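PDB 5IHS: endoglucanase, glycoside hydrolase family 5 protein from Cytophaga hutchinsonii, which probably hydrolyses internal beta-1,4-glucosidic bonds of cellulose, contributing to growth on crystalline cellulose. Local coordinates for residues Tyr155-Asn159 with Tyr174-Val178; Trp167-Lys172 with Glu204-Ile210; Asn189-Thr195 with Asn214-Thr218; Val90-Leu96 with Tyr124-Glu128. One frame throughout, in Å; residues are numbered along the deposited sequence.

Interaction 1. Residues Tyr155-Asn159 with Tyr174-Val178; sequences YEVYN and YAEGV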
loop_
_atom_site.group_PDB
_atom_site.type_symbol
_atom_site.label_atom_id
_atom_site.label_comp_id
_atom_site.label_asym_id
_atom_site.label_seq_id
_atom_site.Cartn_x
_atom_site.Cartn_y
_atom_site.Cartn_z
ATOM N N TYR A 155 -5.229 6.975 0.908
ATOM C CA TYR A 155 -4.931 6.963 2.335
ATOM C C TYR A 155 -5.042 5.546 2.883
ATOM O O TYR A 155 -5.974 4.819 2.538
ATOM C CB TYR A 155 -5.900 7.856 3.108
ATOM C CG TYR A 155 -5.962 9.281 2.623
ATOM C CD1 TYR A 155 -5.082 10.239 3.098
ATOM C CD2 TYR A 155 -6.910 9.676 1.696
ATOM C CE1 TYR A 155 -5.149 11.552 2.660
ATOM C CE2 TYR A 155 -6.988 10.988 1.254
ATOM C CZ TYR A 155 -6.107 11.920 1.739
ATOM O OH TYR A 155 -6.146 13.229 1.310
ATOM N N GLU A 156 -4.124 5.163 3.773
ATOM C CA GLU A 156 -4.140 3.854 4.432
ATOM C C GLU A 156 -4.011 4.117 5.932
ATOM O O GLU A 156 -2.934 4.438 6.440
ATOM C CB GLU A 156 -3.040 2.959 3.868
ATOM C CG GLU A 156 -2.943 1.616 4.573
ATOM C CD GLU A 156 -1.870 0.703 4.010
ATOM O OE1 GLU A 156 -1.075 1.140 3.148
ATOM O OE2 GLU A 156 -1.838 -0.487 4.438
ATOM N N VAL A 157 -5.137 4.015 6.647
ATOM C CA VAL A 157 -5.228 4.584 7.994
ATOM C C VAL A 157 -4.726 3.688 9.118
ATOM O O VAL A 157 -4.529 4.183 10.236
ATOM C CB VAL A 157 -6.661 5.059 8.307
ATOM C CG1 VAL A 157 -7.079 6.155 7.326
ATOM C CG2 VAL A 157 -7.659 3.907 8.305
ATOM N N TYR A 158 -4.500 2.402 8.864
ATOM C CA TYR A 158 -4.096 1.485 9.941
ATOM C C TYR A 158 -3.473 0.239 9.291
ATOM O O TYR A 158 -4.173 -0.742 9.039
ATOM C CB TYR A 158 -5.304 1.115 10.793
ATOM C CG TYR A 158 -5.031 0.389 12.100
ATOM C CD1 TYR A 158 -3.810 -0.216 12.364
ATOM C CD2 TYR A 158 -6.023 0.312 13.073
ATOM C CE1 TYR A 158 -3.592 -0.885 13.560
ATOM C CE2 TYR A 158 -5.813 -0.348 14.266
ATOM C CZ TYR A 158 -4.595 -0.947 14.503
ATOM O OH TYR A 158 -4.336 -1.624 15.674
ATOM N N ASN A 159 -2.150 0.273 9.074
ATOM C CA ASN A 159 -1.439 -0.804 8.389
ATOM C C ASN A 159 -1.907 -2.209 8.773
ATOM O O ASN A 159 -2.464 -2.929 7.929
ATOM C CB ASN A 159 0.053 -0.652 8.683
ATOM C CG ASN A 159 0.872 -1.829 8.196
ATOM O OD1 ASN A 159 0.702 -2.279 7.072
ATOM N ND2 ASN A 159 1.750 -2.357 9.047
ATOM N N TYR A 174 -12.155 3.338 15.250
ATOM C CA TYR A 174 -10.968 4.140 14.969
ATOM C C TYR A 174 -11.001 4.658 13.538
ATOM O O TYR A 174 -10.784 5.854 13.284
ATOM C CB TYR A 174 -9.695 3.311 15.200
ATOM C CG TYR A 174 -8.507 3.895 14.469
ATOM C CD1 TYR A 174 -7.750 4.916 15.036
ATOM C CD2 TYR A 174 -8.163 3.465 13.198
ATOM C CE1 TYR A 174 -6.685 5.482 14.360
ATOM C CE2 TYR A 174 -7.103 4.026 12.524
ATOM C CZ TYR A 174 -6.370 5.039 13.103
ATOM O OH TYR A 174 -5.311 5.627 12.458
ATOM N N ALA A 175 -11.270 3.765 12.585
ATOM C CA ALA A 175 -11.221 4.144 11.178
ATOM C C ALA A 175 -12.293 5.165 10.844
ATOM O O ALA A 175 -12.045 6.101 10.082
ATOM C CB ALA A 175 -11.361 2.911 10.286
ATOM N N GLU A 176 -13.493 4.985 11.382
ATOM C CA GLU A 176 -14.564 5.939 11.134
ATOM C C GLU A 176 -14.185 7.341 11.604
ATOM O O GLU A 176 -14.494 8.331 10.931
ATOM C CB GLU A 176 -15.855 5.432 11.778
ATOM C CG GLU A 176 -16.437 4.257 11.005
ATOM C CD GLU A 176 -17.623 3.619 11.670
ATOM O OE1 GLU A 176 -17.675 3.589 12.922
ATOM O OE2 GLU A 176 -18.500 3.133 10.929
ATOM N N GLY A 177 -13.521 7.450 12.759
ATOM C CA GLY A 177 -13.092 8.756 13.233
ATOM C C GLY A 177 -12.084 9.409 12.305
ATOM O O GLY A 177 -12.145 10.614 12.051
ATOM N N VAL A 178 -11.133 8.623 11.795
ATOM C CA VAL A 178 -10.137 9.162 10.870
ATOM C C VAL A 178 -10.769 9.504 9.522
ATOM O O VAL A 178 -10.461 10.541 8.921
ATOM C CB VAL A 178 -8.945 8.198 10.727
ATOM C CG1 VAL A 178 -7.962 8.709 9.676
ATOM C CG2 VAL A 178 -8.224 8.036 12.062
#

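Interaction 2. Residues Trp167-Lys172 with Glu204-Ile210; sequences WNKDIK and EAAANPI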
loop_
_atom_site.group_PDB
_atom_site.type_symbol
_atom_site.label_atom_id
_atom_site.label_comp_id
_atom_site.label_asym_id
_atom_site.label_seq_id
_atom_site.Cartn_x
_atom_site.Cartn_y
_atom_site.Cartn_z
ATOM N N TRP A 167 -12.347 -5.987 14.955
ATOM C CA TRP A 167 -12.952 -5.137 13.934
ATOM C C TRP A 167 -14.072 -4.279 14.523
ATOM O O TRP A 167 -14.054 -3.045 14.428
ATOM C CB TRP A 167 -13.467 -5.980 12.755
ATOM C CG TRP A 167 -14.190 -5.131 11.752
ATOM C CD1 TRP A 167 -15.535 -5.011 11.597
ATOM C CD2 TRP A 167 -13.596 -4.226 10.805
ATOM N NE1 TRP A 167 -15.822 -4.095 10.616
ATOM C CE2 TRP A 167 -14.649 -3.599 10.112
ATOM C CE3 TRP A 167 -12.275 -3.895 10.466
ATOM C CZ2 TRP A 167 -14.427 -2.654 9.111
ATOM C CZ3 TRP A 167 -12.062 -2.947 9.466
ATOM C CH2 TRP A 167 -13.127 -2.343 8.810
ATOM N N ASN A 168 -15.072 -4.917 15.141
ATOM C CA ASN A 168 -16.260 -4.172 15.561
ATOM C C ASN A 168 -15.958 -3.185 16.686
ATOM O O ASN A 168 -16.539 -2.091 16.735
ATOM C CB ASN A 168 -17.360 -5.134 16.017
ATOM C CG ASN A 168 -18.018 -5.880 14.867
ATOM O OD1 ASN A 168 -17.961 -5.466 13.706
ATOM N ND2 ASN A 168 -18.677 -6.981 15.197
ATOM N N LYS A 169 -15.086 -3.557 17.621
ATOM C CA LYS A 169 -14.862 -2.748 18.813
ATOM C C LYS A 169 -13.689 -1.781 18.698
ATOM O O LYS A 169 -13.721 -0.718 19.331
ATOM C CB LYS A 169 -14.637 -3.653 20.023
ATOM C CG LYS A 169 -15.857 -4.458 20.413
ATOM C CD LYS A 169 -15.574 -5.318 21.639
ATOM C CE LYS A 169 -16.801 -6.105 22.074
ATOM N NZ LYS A 169 -16.840 -7.460 21.468
ATOM N N ASP A 170 -12.641 -2.126 17.938
ATOM C CA ASP A 170 -11.408 -1.333 17.894
ATOM C C ASP A 170 -11.159 -0.717 16.525
ATOM O O ASP A 170 -11.003 0.508 16.421
ATOM C CB ASP A 170 -10.186 -2.194 18.261
ATOM C CG ASP A 170 -10.245 -2.750 19.641
ATOM O OD1 ASP A 170 -10.581 -1.982 20.559
ATOM O OD2 ASP A 170 -9.933 -3.956 19.797
ATOM N N ILE A 171 -11.082 -1.534 15.473
ATOM C CA ILE A 171 -10.628 -1.027 14.182
ATOM C C ILE A 171 -11.678 -0.117 13.567
ATOM O O ILE A 171 -11.372 0.995 13.110
ATOM C CB ILE A 171 -10.279 -2.167 13.209
ATOM C CG1 ILE A 171 -9.278 -3.170 13.800
ATOM C CG2 ILE A 171 -9.763 -1.565 11.906
ATOM C CD1 ILE A 171 -9.163 -4.474 13.009
ATOM N N LYS A 172 -12.917 -0.608 13.469
ATOM C CA LYS A 172 -13.944 0.156 12.760
ATOM C C LYS A 172 -14.186 1.513 13.403
ATOM O O LYS A 172 -14.194 2.525 12.679
ATOM C CB LYS A 172 -15.228 -0.667 12.589
ATOM C CG LYS A 172 -16.222 0.004 11.663
ATOM C CD LYS A 172 -17.530 -0.767 11.506
ATOM C CE LYS A 172 -18.386 -0.122 10.435
ATOM N NZ LYS A 172 -19.809 -0.466 10.535
ATOM N N GLU A 204 -14.372 -10.302 8.255
ATOM C CA GLU A 204 -15.006 -9.621 9.383
ATOM C C GLU A 204 -15.416 -8.205 8.996
ATOM O O GLU A 204 -16.490 -7.726 9.389
ATOM C CB GLU A 204 -14.082 -9.614 10.602
ATOM C CG GLU A 204 -13.754 -10.999 11.093
ATOM C CD GLU A 204 -12.815 -11.046 12.285
ATOM O OE1 GLU A 204 -12.133 -10.030 12.577
ATOM O OE2 GLU A 204 -12.764 -12.122 12.920
ATOM N N ALA A 205 -14.571 -7.522 8.218
ATOM C CA ALA A 205 -14.939 -6.219 7.680
ATOM C C ALA A 205 -16.094 -6.357 6.696
ATOM O O ALA A 205 -17.006 -5.523 6.681
ATOM C CB ALA A 205 -13.717 -5.571 7.020
ATOM N N ALA A 206 -16.078 -7.410 5.876
ATOM C CA ALA A 206 -17.139 -7.597 4.893
ATOM C C ALA A 206 -18.487 -7.806 5.566
ATOM O O ALA A 206 -19.527 -7.427 5.007
ATOM C CB ALA A 206 -16.809 -8.774 3.982
ATOM N N ALA A 207 -18.490 -8.410 6.762
ATOM C CA ALA A 207 -19.725 -8.643 7.501
ATOM C C ALA A 207 -20.255 -7.384 8.169
ATOM O O ALA A 207 -21.450 -7.315 8.475
ATOM C CB ALA A 207 -19.503 -9.719 8.564
ATOM N N ASN A 208 -19.401 -6.400 8.425
ATOM C CA ASN A 208 -19.813 -5.148 9.052
ATOM C C ASN A 208 -19.019 -4.014 8.432
ATOM O O ASN A 208 -18.173 -3.385 9.090
ATOM C CB ASN A 208 -19.610 -5.196 10.563
ATOM C CG ASN A 208 -20.093 -3.932 11.248
ATOM O OD1 ASN A 208 -20.930 -3.185 10.716
ATOM N ND2 ASN A 208 -19.561 -3.679 12.429
ATOM N N PRO A 209 -19.277 -3.715 7.162
ATOM C CA PRO A 209 -18.451 -2.741 6.452
ATOM C C PRO A 209 -18.721 -1.317 6.901
ATOM O O PRO A 209 -19.749 -0.983 7.498
ATOM C CB PRO A 209 -18.861 -2.940 4.990
ATOM C CG PRO A 209 -20.273 -3.455 5.073
ATOM C CD PRO A 209 -20.254 -4.358 6.262
ATOM N N ILE A 210 -17.750 -0.465 6.594
ATOM C CA ILE A 210 -17.901 0.977 6.747
ATOM C C ILE A 210 -18.722 1.465 5.559
ATOM O O ILE A 210 -18.264 1.436 4.416
ATOM C CB ILE A 210 -16.536 1.666 6.811
ATOM C CG1 ILE A 210 -15.787 1.202 8.064
ATOM C CG2 ILE A 210 -16.709 3.181 6.830
ATOM C CD1 ILE A 210 -14.306 1.529 8.056
HETATM O O HOH W 1 -12.799 -8.752 14.952
HETATM O O HOH W 2 -17.785 -8.323 11.711
#

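Interaction 3. Residues Asn189-Thr195 with Asn214-Thr218; sequences NIIVVGT and NIMYT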
loop_
_atom_site.group_PDB
_atom_site.type_symbol
_atom_site.label_atom_id
_atom_site.label_comp_id
_atom_site.label_asym_id
_atom_site.label_seq_id
_atom_site.Cartn_x
_atom_site.Cartn_y
_atom_site.Cartn_z
ATOM N N ASN A 189 -11.095 10.785 -2.502
ATOM C CA ASN A 189 -9.978 9.866 -2.692
ATOM C C ASN A 189 -10.152 8.626 -1.812
ATOM O O ASN A 189 -10.770 8.663 -0.743
ATOM C CB ASN A 189 -8.646 10.555 -2.424
ATOM C CG ASN A 189 -8.226 11.476 -3.565
ATOM O OD1 ASN A 189 -8.538 11.228 -4.747
ATOM N ND2 ASN A 189 -7.509 12.536 -3.225
ATOM N N ILE A 190 -9.603 7.510 -2.287
ATOM C CA ILE A 190 -9.801 6.226 -1.635
ATOM C C ILE A 190 -9.118 6.187 -0.274
ATOM O O ILE A 190 -7.989 6.666 -0.099
ATOM C CB ILE A 190 -9.309 5.106 -2.565
ATOM C CG1 ILE A 190 -10.232 5.006 -3.790
ATOM C CG2 ILE A 190 -9.238 3.760 -1.822
ATOM C CD1 ILE A 190 -9.809 4.017 -4.828
ATOM N N ILE A 191 -9.802 5.564 0.684
ATOM C CA ILE A 191 -9.265 5.274 2.003
ATOM C C ILE A 191 -9.312 3.762 2.198
ATOM O O ILE A 191 -10.371 3.146 2.024
ATOM C CB ILE A 191 -10.063 5.999 3.103
ATOM C CG1 ILE A 191 -10.078 7.515 2.865
ATOM C CG2 ILE A 191 -9.495 5.659 4.463
ATOM C CD1 ILE A 191 -11.085 8.257 3.735
ATOM N N VAL A 192 -8.164 3.178 2.559
ATOM C CA VAL A 192 -8.013 1.735 2.739
ATOM C C VAL A 192 -7.862 1.468 4.231
ATOM O O VAL A 192 -7.036 2.104 4.897
ATOM C CB VAL A 192 -6.796 1.180 1.976
ATOM C CG1 VAL A 192 -6.775 -0.337 2.053
ATOM C CG2 VAL A 192 -6.757 1.671 0.518
ATOM N N VAL A 193 -8.640 0.513 4.749
ATOM C CA VAL A 193 -8.728 0.234 6.178
ATOM C C VAL A 193 -8.234 -1.179 6.481
ATOM O O VAL A 193 -8.743 -2.161 5.920
ATOM C CB VAL A 193 -10.169 0.413 6.688
ATOM C CG1 VAL A 193 -10.232 0.144 8.193
ATOM C CG2 VAL A 193 -10.707 1.799 6.350
ATOM N N GLY A 194 -7.277 -1.269 7.417
ATOM C CA GLY A 194 -6.720 -2.541 7.822
ATOM C C GLY A 194 -7.703 -3.425 8.559
ATOM O O GLY A 194 -8.742 -2.986 9.046
ATOM N N THR A 195 -7.346 -4.710 8.629
ATOM C CA THR A 195 -8.222 -5.735 9.177
ATOM C C THR A 195 -7.481 -6.569 10.233
ATOM O O THR A 195 -6.252 -6.499 10.386
ATOM C CB THR A 195 -8.852 -6.573 8.031
ATOM O OG1 THR A 195 -7.836 -7.213 7.250
ATOM C CG2 THR A 195 -9.745 -5.700 7.131
ATOM N N ASN A 214 -16.126 5.143 -1.214
ATOM C CA ASN A 214 -14.723 4.988 -1.618
ATOM C C ASN A 214 -13.825 4.483 -0.488
ATOM O O ASN A 214 -12.708 4.971 -0.289
ATOM C CB ASN A 214 -14.200 6.269 -2.263
ATOM C CG ASN A 214 -14.933 6.591 -3.536
ATOM O OD1 ASN A 214 -15.685 5.766 -4.057
ATOM N ND2 ASN A 214 -14.729 7.791 -4.044
ATOM N N ILE A 215 -14.306 3.441 0.204
ATOM C CA ILE A 215 -13.548 2.708 1.217
ATOM C C ILE A 215 -13.178 1.334 0.662
ATOM O O ILE A 215 -14.015 0.644 0.060
ATOM C CB ILE A 215 -14.354 2.553 2.524
ATOM C CG1 ILE A 215 -14.897 3.893 3.022
ATOM C CG2 ILE A 215 -13.508 1.864 3.604
ATOM C CD1 ILE A 215 -13.843 4.950 3.292
ATOM N N MET A 216 -11.925 0.940 0.869
ATOM C CA MET A 216 -11.444 -0.400 0.577
ATOM C C MET A 216 -10.836 -0.991 1.840
ATOM O O MET A 216 -10.598 -0.289 2.826
ATOM C CB MET A 216 -10.401 -0.374 -0.549
ATOM C CG MET A 216 -10.903 0.285 -1.826
ATOM S SD MET A 216 -9.686 0.356 -3.153
ATOM C CE MET A 216 -9.846 -1.283 -3.839
ATOM N N TYR A 217 -10.544 -2.292 1.790
ATOM C CA TYR A 217 -10.076 -3.034 2.954
ATOM C C TYR A 217 -8.780 -3.758 2.630
ATOM O O TYR A 217 -8.611 -4.314 1.540
ATOM C CB TYR A 217 -11.172 -4.001 3.452
ATOM C CG TYR A 217 -12.447 -3.239 3.740
ATOM C CD1 TYR A 217 -13.350 -2.987 2.732
ATOM C CD2 TYR A 217 -12.708 -2.710 4.994
ATOM C CE1 TYR A 217 -14.492 -2.238 2.959
ATOM C CE2 TYR A 217 -13.851 -1.972 5.241
ATOM C CZ TYR A 217 -14.740 -1.733 4.218
ATOM O OH TYR A 217 -15.874 -0.990 4.465
ATOM N N THR A 218 -7.866 -3.739 3.590
ATOM C CA THR A 218 -6.527 -4.267 3.389
ATOM C C THR A 218 -6.472 -5.783 3.479
ATOM O O THR A 218 -6.991 -6.376 4.428
ATOM C CB THR A 218 -5.605 -3.707 4.467
ATOM O OG1 THR A 218 -5.804 -2.297 4.528
ATOM C CG2 THR A 218 -4.151 -4.031 4.173
#

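Interaction 4. Residues Val90-Leu96 with Tyr124-Glu128; sequences VEMDGYL and YHSHE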
loop_
_atom_site.group_PDB
_atom_site.type_symbol
_atom_site.label_atom_id
_atom_site.label_comp_id
_atom_site.label_asym_id
_atom_site.label_seq_id
_atom_site.Cartn_x
_atom_site.Cartn_y
_atom_site.Cartn_z
ATOM N N VAL A 90 4.915 4.663 13.145
ATOM C CA VAL A 90 4.134 5.401 14.131
ATOM C C VAL A 90 4.703 5.199 15.540
ATOM O O VAL A 90 5.114 6.160 16.193
ATOM C CB VAL A 90 2.640 5.015 14.039
ATOM C CG1 VAL A 90 1.822 5.696 15.107
ATOM C CG2 VAL A 90 2.114 5.353 12.654
ATOM N N GLU A 91 4.747 3.950 16.007
ATOM C CA GLU A 91 5.402 3.551 17.241
ATOM C C GLU A 91 6.909 3.376 16.990
ATOM O O GLU A 91 7.393 3.498 15.862
ATOM C CB GLU A 91 4.744 2.258 17.753
ATOM C CG GLU A 91 3.202 2.354 17.989
ATOM C CD GLU A 91 2.321 1.977 16.782
ATOM O OE1 GLU A 91 2.553 0.929 16.117
ATOM O OE2 GLU A 91 1.346 2.722 16.518
ATOM N N MET A 92 7.658 3.106 18.061
ATOM C CA MET A 92 9.079 2.758 17.975
ATOM C C MET A 92 9.910 3.845 17.287
ATOM O O MET A 92 10.574 3.612 16.273
ATOM C CB MET A 92 9.268 1.402 17.292
ATOM C CG MET A 92 8.653 0.241 18.061
ATOM S SD MET A 92 8.605 -1.297 17.124
ATOM C CE MET A 92 7.466 -0.863 15.811
ATOM N N ASP A 93 9.901 5.034 17.888
ATOM C CA ASP A 93 10.700 6.165 17.413
ATOM C C ASP A 93 10.260 6.638 16.032
ATOM O O ASP A 93 11.073 7.105 15.233
ATOM C CB ASP A 93 12.200 5.854 17.422
ATOM C CG ASP A 93 12.761 5.719 18.823
ATOM O OD1 ASP A 93 12.421 6.554 19.689
ATOM O OD2 ASP A 93 13.544 4.773 19.053
ATOM N N GLY A 94 8.976 6.517 15.748
ATOM C CA GLY A 94 8.389 6.991 14.516
ATOM C C GLY A 94 7.652 8.301 14.708
ATOM O O GLY A 94 8.091 9.178 15.458
ATOM N N TYR A 95 6.500 8.409 14.044
ATOM C CA TYR A 95 5.737 9.653 13.999
ATOM C C TYR A 95 5.317 10.148 15.383
ATOM O O TYR A 95 5.296 11.359 15.626
ATOM C CB TYR A 95 4.512 9.446 13.102
ATOM C CG TYR A 95 3.561 10.616 13.102
ATOM C CD1 TYR A 95 3.871 11.768 12.392
ATOM C CD2 TYR A 95 2.365 10.581 13.813
ATOM C CE1 TYR A 95 3.030 12.863 12.388
ATOM C CE2 TYR A 95 1.516 11.684 13.819
ATOM C CZ TYR A 95 1.863 12.821 13.103
ATOM O OH TYR A 95 1.018 13.907 13.116
ATOM N N LEU A 96 4.918 9.253 16.292
ATOM C CA LEU A 96 4.458 9.748 17.590
ATOM C C LEU A 96 5.560 10.515 18.315
ATOM O O LEU A 96 5.294 11.533 18.963
ATOM C CB LEU A 96 3.919 8.612 18.463
ATOM C CG LEU A 96 2.669 7.901 17.936
ATOM C CD1 LEU A 96 2.280 6.767 18.874
ATOM C CD2 LEU A 96 1.501 8.862 17.732
ATOM N N TYR A 124 -0.206 4.850 7.413
ATOM C CA TYR A 124 -0.005 4.999 8.853
ATOM C C TYR A 124 0.414 3.625 9.360
ATOM O O TYR A 124 -0.418 2.753 9.623
ATOM C CB TYR A 124 -1.297 5.496 9.485
ATOM C CG TYR A 124 -1.159 6.139 10.843
ATOM C CD1 TYR A 124 -0.585 7.404 10.973
ATOM C CD2 TYR A 124 -1.612 5.514 11.991
ATOM C CE1 TYR A 124 -0.463 8.015 12.206
ATOM C CE2 TYR A 124 -1.496 6.128 13.233
ATOM C CZ TYR A 124 -0.916 7.377 13.329
ATOM O OH TYR A 124 -0.781 8.017 14.540
ATOM N N HIS A 125 1.730 3.426 9.453
ATOM C CA HIS A 125 2.304 2.086 9.560
ATOM C C HIS A 125 2.375 1.681 11.030
ATOM O O HIS A 125 3.430 1.663 11.665
ATOM C CB HIS A 125 3.647 2.017 8.846
ATOM C CG HIS A 125 4.039 0.629 8.466
ATOM N ND1 HIS A 125 3.552 0.006 7.338
ATOM C CD2 HIS A 125 4.864 -0.259 9.073
ATOM C CE1 HIS A 125 4.078 -1.200 7.256
ATOM N NE2 HIS A 125 4.871 -1.392 8.300
ATOM N N SER A 126 1.192 1.370 11.555
ATOM C CA SER A 126 0.969 1.086 12.962
ATOM C C SER A 126 0.328 -0.280 13.163
ATOM O O SER A 126 -0.432 -0.765 12.319
ATOM C CB SER A 126 0.032 2.143 13.559
ATOM O OG SER A 126 -0.251 1.898 14.927
ATOM N N HIS A 127 0.625 -0.868 14.330
ATOM C CA HIS A 127 -0.030 -2.065 14.848
ATOM C C HIS A 127 -0.979 -1.763 16.003
ATOM O O HIS A 127 -1.535 -2.697 16.592
ATOM C CB HIS A 127 1.009 -3.089 15.335
ATOM C CG HIS A 127 1.861 -3.672 14.252
ATOM N ND1 HIS A 127 1.338 -4.313 13.152
ATOM C CD2 HIS A 127 3.210 -3.716 14.111
ATOM C CE1 HIS A 127 2.333 -4.726 12.381
ATOM N NE2 HIS A 127 3.479 -4.392 12.948
ATOM N N GLU A 128 -1.175 -0.489 16.348
ATOM C CA GLU A 128 -1.972 -0.154 17.527
ATOM C C GLU A 128 -2.538 1.259 17.416
ATOM O O GLU A 128 -2.601 2.008 18.392
ATOM C CB GLU A 128 -1.166 -0.355 18.808
ATOM C CG GLU A 128 0.071 0.482 18.908
ATOM C CD GLU A 128 0.766 0.308 20.244
ATOM O OE1 GLU A 128 0.898 -0.847 20.693
ATOM O OE2 GLU A 128 1.168 1.323 20.852
HETATM O O HOH W 3 4.368 1.664 14.214
#

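Interaction 1. Residues Tyr155-Asn159 with Tyr174-Val178
The carbonyl oxygen of Val157 accepts a hydrogen bond from the phenol of Tyr174, the hydroxyl OH of Tyr174 standing 2.8 Å from O of Val157. The acceptor sits at the edge of the tyrosine ring and in its plane, while the hydroxyl approaches with a tilt of 22° from the carbonyl plane. A first torsion that swings CG of Tyr174 to the far side of CB from its own nitrogen (chi1 159°) sends the ring out from the helix to this point. The next residue, Tyr158, turns the edge of its ring to the face of Tyr174 in an offset edge-to-face pair, with centroids 5.5 Å apart and planes at 78°. The hydroxyl of Tyr158 is bonded elsewhere, to OE1 of Gln130. Putting a phenylalanine at Tyr174 would probably leave the buried oxygen of Val157 without this donor. One turn along the helix the contact becomes apolar: CG1 of Val157 lies 3.6 Å from CG1 of Val178, the two side chains passing in opposite directions. The other branch of Val157 faces Ala175, its CG2 4.3 Å from CB of that residue. Helix 133-147 adds Ala136 beside Tyr174 and Phe140 beside Val178. The residues leading out of strand 153-156 thus pack against the helix that follows, as in a beta-alpha-beta unit, here strand 153-156, helix 167-185 and strand 191-193 of the TIM barrel.

Interaction 2. Residues Trp167-Lys172 with Glu204-Ile210
Ring packing centres on Trp167, whose six-membered ring carries CB of Ala205 directly over one face, 3.6 Å from its centroid, a CH-pi contact. CB of Lys172 lies over the opposite face, toward the rim, so the indole sits between Ala205 of helix 202-207 and Lys172 of its own helix. A first torsion placing CG opposite the backbone nitrogen (chi1 175°) extends the indole toward helix 202-207. Apolar contact continues from CH2 of Trp167 to CD1 of Ile210 at 4.1 Å, the lysine chain running alongside Ile210.

Direct hydrogen bonds converge on Asn208. NE1 of Trp167 donates a hydrogen bond to O of Asn208 at 2.9 Å, with the oxygen in the indole plane but the donor above the plane of the carbonyl. The amide of Asn208 is used at both ends: ND2 donates to OD1 of Asn168 at 2.7 Å in a nearly straight bond (169°), while OD1 receives NZ of Lys172 at 2.9 Å. The same ammonium reaches O of Pro209 at 3.1 Å.

Water makes the third kind of link, one molecule joining N of Trp167 to OE1 of Glu204, whose OE2 pairs with Arg196.

Bonding at both ends fixes which way round the Asn208 amide sits. Across this contact the lysine charge meets two neutral oxygens, and its ion pair with Glu176 is long and weak, so charge-dipole bonding probably carries most of its stabilisation.

Interaction 3. Residues Asn189-Thr195 with Asn214-Thr218
Ile215 reaches across to its neighbouring strand with two branches, setting CD1 against CB of Ile191 at 3.9 Å and CG2 against CG2 of Val193, also at 3.9 Å. Its side chain therefore fills the step between two residues that project from the same face, where Tyr217 follows next along its own strand. This face looks outward: helix 167-185 covers it, with Ile179 on Ile215 and Trp167 and Ala175 on Val193. On the other face the bumps are Val192 and Met216. SD of Met216, carried out by an extended second torsion (chi2 179°), rests 3.7 Å from CG2 of Ile190, and the bend at chi3 turns only CE; CG1 of Val192 presses to 3.3 Å from OG1 of Thr218. Phe245 and Thr247 close over this inner side. The two strands are adjacent parallel members of the eight-stranded TIM barrel, and the angle of 36° between their short axes is the twist that helps curl the sheet shut. Ile191 and Val193 each bond twice across the seam, Met216 N to Ile191 O at 2.9 Å and Thr218 N to Val193 O at 2.9 Å being the bonds their oxygens receive. At Gly194 no side chain intrudes, and CB of Thr218 nestles 3.7 Å from CA of Gly194. Beyond it, OG1 of Thr195, held between its own nitrogen and carbonyl carbon (chi1 60°), donates to O of Thr218 at 3.1 Å, nearly along the C=O axis. With a valine here the hydroxyl is gone, and O of Thr218 would probably lack its partner, weakening the link beyond Gly194.

Interaction 4. Residues Val90-Leu96 with Tyr124-Glu128
CG2 of Val90 sits over the centre of the Tyr124 ring, 3.5 Å from the centroid and 2° off the normal, a CH-pi contact. The valine's other branch, CG1, reaches the hydroxyl end at 3.5 Å from OH of Tyr124, put there by a first torsion that carries CG1 opposite the backbone nitrogen (chi1 176°). Tyr95 and Leu96 each bring CD2 near that hydroxyl.

The neighbouring Glu91 was modelled in two conformers. In one of them, OE1 is placed to accept from N of His127 at 3.2 Å on its syn side (164° at the hydrogen), while OE2 approaches OG of Ser126 too closely to be trusted.

The loop after strand 83-89 and the end of strand 119-125 with what follows lie at the C-terminal rim of the TIM barrel, where enzymes of this fold carry their active sites. OG of Ser126 accepts from N of Glu128 at 2.9 Å in an ST turn, which helps fix the direction of the serine hydroxyl. A water accepts a hydrogen bond from N of Glu91 and donates one to O of His125. Farther out, OD2 of Asp123 bonds ND1 of His125, and the backbone O of Glu160 accepts from ND1 of His127.

Overall arrangement
The four contacts follow the barrel wall from strand 83-89 to strand 215-221. Interactions 1 and 3, with centres about 8 Å apart, are stitched by neighbouring strands: O of Tyr155 lies 2.7 Å from N of Val192, a probable hydrogen bond. Interaction 2 is about 12 Å from each of them, centre to centre, and shares helix 167-185 with interaction 1; Ile210 N, 2.9 Å from Tyr217 OH, ties it to interaction 3. Interaction 4 reaches interaction 1 through Glu156 O and Tyr124 N, 2.9 Å apart, but its centre is about 22 Å from that of interaction 2. Sitting at the C-terminal strand ends, where TIM-barrel enzymes carry active sites, it is probably near the substrate cleft.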